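Local coordinates for periplasmic divalent cation tolerance protein (Synechococcus elongatus, PDB 6GDX), which possibly binds copper ions, but may instead carry small molecules or signal with them, as a trimeric PII-like protein of the CutA family, at residues Q47-A52 and M85-T90. Sequence-based numbering, arbitrary orientation.
Sequences QQLAQA and MSFKTT
Lys88 NZ reaches back to Ser86 OG (3.0 Å), with a longer, weak bond to Ser86 O, on the sheet face opposite the one where Met85 packs on Leu49 and Ala50, and Phe87 on Leu49. On the face carrying helix 43-55 the side-chain contacts are apolar. Met85 leaves the strand with CG anti to its carbonyl carbon (chi1 -54°), and the bend at chi3 (70°) turns the methyl toward the helix. Met85 CE stops 3.8 Å from Ala50 N, close to Ala50 CB as well. Met85 SD sits 3.9 Å from Leu49 CD2; the Leu49 and Met85 side chains cross at about a right angle. This is the ferredoxin-like fold of the PII superfamily: helix 43-55 is the crossover between strands 33-40 and 61-73, and strand 76-90 runs between those two, antiparallel to both. The helix segment is therefore nearly parallel to 85-90, at 4°, with the axes 10.3 Å apart. Leu49 CD2 also meets Phe87 at the ring edge, near its plane, 4.2 Å from Phe87 CZ. Trp100 and Leu101 of helix 91-104 pack on Leu49, and Leu97 on Phe87. At the trimer interface, Gln47 NE2 hydrogen-bonds Gln68 OE1 of a neighbouring subunit, whose Cys70 packs on Ala50.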
ATOM      1  N   GLN B  47       8.139 -16.156   1.774  1.00  9.73           N
ATOM      2  CA  GLN B  47       9.050 -16.169   2.920  1.00 10.14           C
ATOM      3  C   GLN B  47      10.499 -16.401   2.432  1.00 10.72           C
ATOM      4  O   GLN B  47      11.422 -15.761   2.898  1.00 11.32           O
ATOM      5  CB  GLN B  47       8.627 -17.264   3.905  1.00 10.77           C
ATOM      6  CG  GLN B  47       7.339 -16.974   4.619  1.00 10.80           C
ATOM      7  CD  GLN B  47       6.820 -18.140   5.413  1.00 12.03           C
ATOM      8  OE1 GLN B  47       7.112 -19.306   5.099  1.00 13.64           O
ATOM      9  NE2 GLN B  47       6.039 -17.855   6.450  1.00 12.92           N
ATOM     10  N   GLN B  48      10.669 -17.316   1.499  1.00 11.15           N
ATOM     11  CA  GLN B  48      11.984 -17.626   0.988  1.00 12.03           C
ATOM     12  C   GLN B  48      12.585 -16.466   0.214  1.00 11.81           C
ATOM     13  O   GLN B  48      13.791 -16.146   0.358  1.00 12.53           O
ATOM     14  CB  GLN B  48      11.924 -18.902   0.158  1.00 14.27           C
ATOM     15  CG  GLN B  48      11.700 -20.134   1.045  1.00 17.99           C
ATOM     16  CD  GLN B  48      11.671 -21.456   0.300  1.00 23.72           C
ATOM     17  OE1 GLN B  48      11.879 -21.508  -0.911  1.00 30.39           O
ATOM     18  NE2 GLN B  48      11.425 -22.543   1.034  1.00 26.17           N
ATOM     19  N   LEU B  49      11.776 -15.822  -0.620  1.00 10.84           N
ATOM     20  CA  LEU B  49      12.279 -14.709  -1.425  1.00 10.78           C
ATOM     21  C   LEU B  49      12.615 -13.526  -0.532  1.00 10.02           C
ATOM     22  O   LEU B  49      13.617 -12.851  -0.748  1.00 11.31           O
ATOM     23  CB  LEU B  49      11.253 -14.322  -2.469  1.00 11.29           C
ATOM     24  CG  LEU B  49      11.668 -13.373  -3.574  1.00 12.80           C
ATOM     25  CD1 LEU B  49      12.729 -14.017  -4.444  1.00 14.41           C
ATOM     26  CD2 LEU B  49      10.459 -12.962  -4.409  1.00 13.25           C
ATOM     27  N   ALA B  50      11.755 -13.268   0.455  1.00  9.86           N
ATOM     28  CA  ALA B  50      11.999 -12.168   1.369  1.00 10.51           C
ATOM     29  C   ALA B  50      13.306 -12.369   2.129  1.00 10.66           C
ATOM     30  O   ALA B  50      14.125 -11.460   2.233  1.00 11.54           O
ATOM     31  CB  ALA B  50      10.849 -12.036   2.329  1.00 10.78           C
ATOM     32  N   GLN B  51      13.470 -13.562   2.685  1.00 10.91           N
ATOM     33  CA  GLN B  51      14.684 -13.867   3.435  1.00 11.66           C
ATOM     34  C   GLN B  51      15.918 -13.699   2.557  1.00 11.21           C
ATOM     35  O   GLN B  51      16.931 -13.126   2.988  1.00 12.00           O
ATOM     36  CB  GLN B  51      14.596 -15.298   3.951  1.00 14.35           C
ATOM     37  CG  GLN B  51      15.835 -15.759   4.698  1.00 17.92           C
ATOM     38  CD  GLN B  51      15.808 -15.373   6.146  1.00 23.17           C
ATOM     39  OE1 GLN B  51      14.745 -15.102   6.715  1.00 28.79           O
ATOM     40  NE2 GLN B  51      16.978 -15.364   6.772  1.00 29.23           N
ATOM     41  N   ALA B  52      15.851 -14.196   1.336  1.00 11.56           N
ATOM     42  CA  ALA B  52      16.988 -14.142   0.441  1.00 12.02           C
ATOM     43  C   ALA B  52      17.350 -12.713   0.077  1.00 11.66           C
ATOM     44  O   ALA B  52      18.542 -12.348  -0.056  1.00 12.31           O
ATOM     45  CB  ALA B  52      16.742 -14.995  -0.802  1.00 13.08           C
ATOM     46  N   MET B  85       4.046  -8.689  -1.727  1.00  8.38           N
ATOM     47  CA  MET B  85       5.313  -8.375  -1.100  1.00  8.79           C
ATOM     48  C   MET B  85       5.659  -6.914  -1.282  1.00  8.46           C
ATOM     49  O   MET B  85       5.391  -6.340  -2.351  1.00 10.18           O
ATOM     50  CB  MET B  85       6.408  -9.250  -1.697  1.00  9.50           C
ATOM     51  CG  MET B  85       6.087 -10.720  -1.625  1.00 10.72           C
ATOM     52  SD  MET B  85       7.442 -11.787  -2.215  1.00 11.13           S
ATOM     53  CE  MET B  85       8.616 -11.518  -0.900  1.00 10.48           C
ATOM     54  N   SER B  86       6.208  -6.312  -0.245  1.00  7.74           N
ATOM     55  CA  SER B  86       6.675  -4.935  -0.273  1.00  8.39           C
ATOM     56  C   SER B  86       8.098  -4.907   0.245  1.00  8.22           C
ATOM     57  O   SER B  86       8.343  -5.182   1.430  1.00  9.08           O
ATOM     58  CB  SER B  86       5.775  -4.063   0.581  1.00  9.89           C
ATOM     59  OG  SER B  86       6.305  -2.779   0.728  1.00 13.13           O
ATOM     60  N   PHE B  87       9.019  -4.599  -0.634  1.00  7.80           N
ATOM     61  CA  PHE B  87      10.448  -4.550  -0.342  1.00  8.45           C
ATOM     62  C   PHE B  87      10.825  -3.098  -0.067  1.00  8.56           C
ATOM     63  O   PHE B  87      10.654  -2.213  -0.923  1.00  9.61           O
ATOM     64  CB  PHE B  87      11.285  -5.032  -1.535  1.00  9.31           C
ATOM     65  CG  PHE B  87      11.134  -6.495  -1.881  1.00  9.40           C
ATOM     66  CD1 PHE B  87       9.994  -6.985  -2.513  1.00  9.86           C
ATOM     67  CD2 PHE B  87      12.152  -7.385  -1.615  1.00 10.35           C
ATOM     68  CE1 PHE B  87       9.872  -8.322  -2.820  1.00 10.16           C
ATOM     69  CE2 PHE B  87      12.040  -8.729  -1.940  1.00 11.54           C
ATOM     70  CZ  PHE B  87      10.915  -9.196  -2.574  1.00 10.71           C
ATOM     71  N   LYS B  88      11.368  -2.845   1.118  1.00  8.36           N
ATOM     72  CA  LYS B  88      11.836  -1.506   1.511  1.00  9.06           C
ATOM     73  C   LYS B  88      13.309  -1.414   1.192  1.00  8.87           C
ATOM     74  O   LYS B  88      14.136  -2.185   1.748  1.00 10.27           O
ATOM     75  CB  LYS B  88      11.673  -1.289   3.009  1.00 10.74           C
ATOM     76  CG  LYS B  88      10.315  -0.966   3.491  1.00 13.61           C
ATOM     77  CD  LYS B  88       9.333  -2.051   3.208  1.00 14.61           C
ATOM     78  CE  LYS B  88       8.104  -1.871   4.058  1.00 16.74           C
ATOM     79  NZ  LYS B  88       7.056  -2.826   3.640  1.00 17.80           N
ATOM     80  N   THR B  89      13.672  -0.480   0.328  1.00  9.03           N
ATOM     81  CA  THR B  89      15.059  -0.343  -0.119  1.00 10.08           C
ATOM     82  C   THR B  89      15.367   1.096  -0.423  1.00  9.94           C
ATOM     83  O   THR B  89      14.574   1.998  -0.170  1.00 10.38           O
ATOM     84  CB  THR B  89      15.289  -1.310  -1.304  1.00 11.61           C
ATOM     85  OG1 THR B  89      16.675  -1.472  -1.529  1.00 13.26           O
ATOM     86  CG2 THR B  89      14.580  -0.896  -2.586  1.00 12.16           C
ATOM     87  N   THR B  90      16.556   1.315  -0.954  1.00 10.82           N
ATOM     88  CA  THR B  90      16.972   2.649  -1.367  1.00 11.02           C
ATOM     89  C   THR B  90      17.022   2.713  -2.872  1.00 11.02           C
ATOM     90  O   THR B  90      17.105   1.715  -3.573  1.00 11.95           O
ATOM     91  CB  THR B  90      18.376   2.956  -0.854  1.00 12.53           C
ATOM     92  OG1 THR B  90      19.280   1.986  -1.392  1.00 13.47           O
ATOM     93  CG2 THR B  90      18.466   2.967   0.672  1.00 14.69           C
TER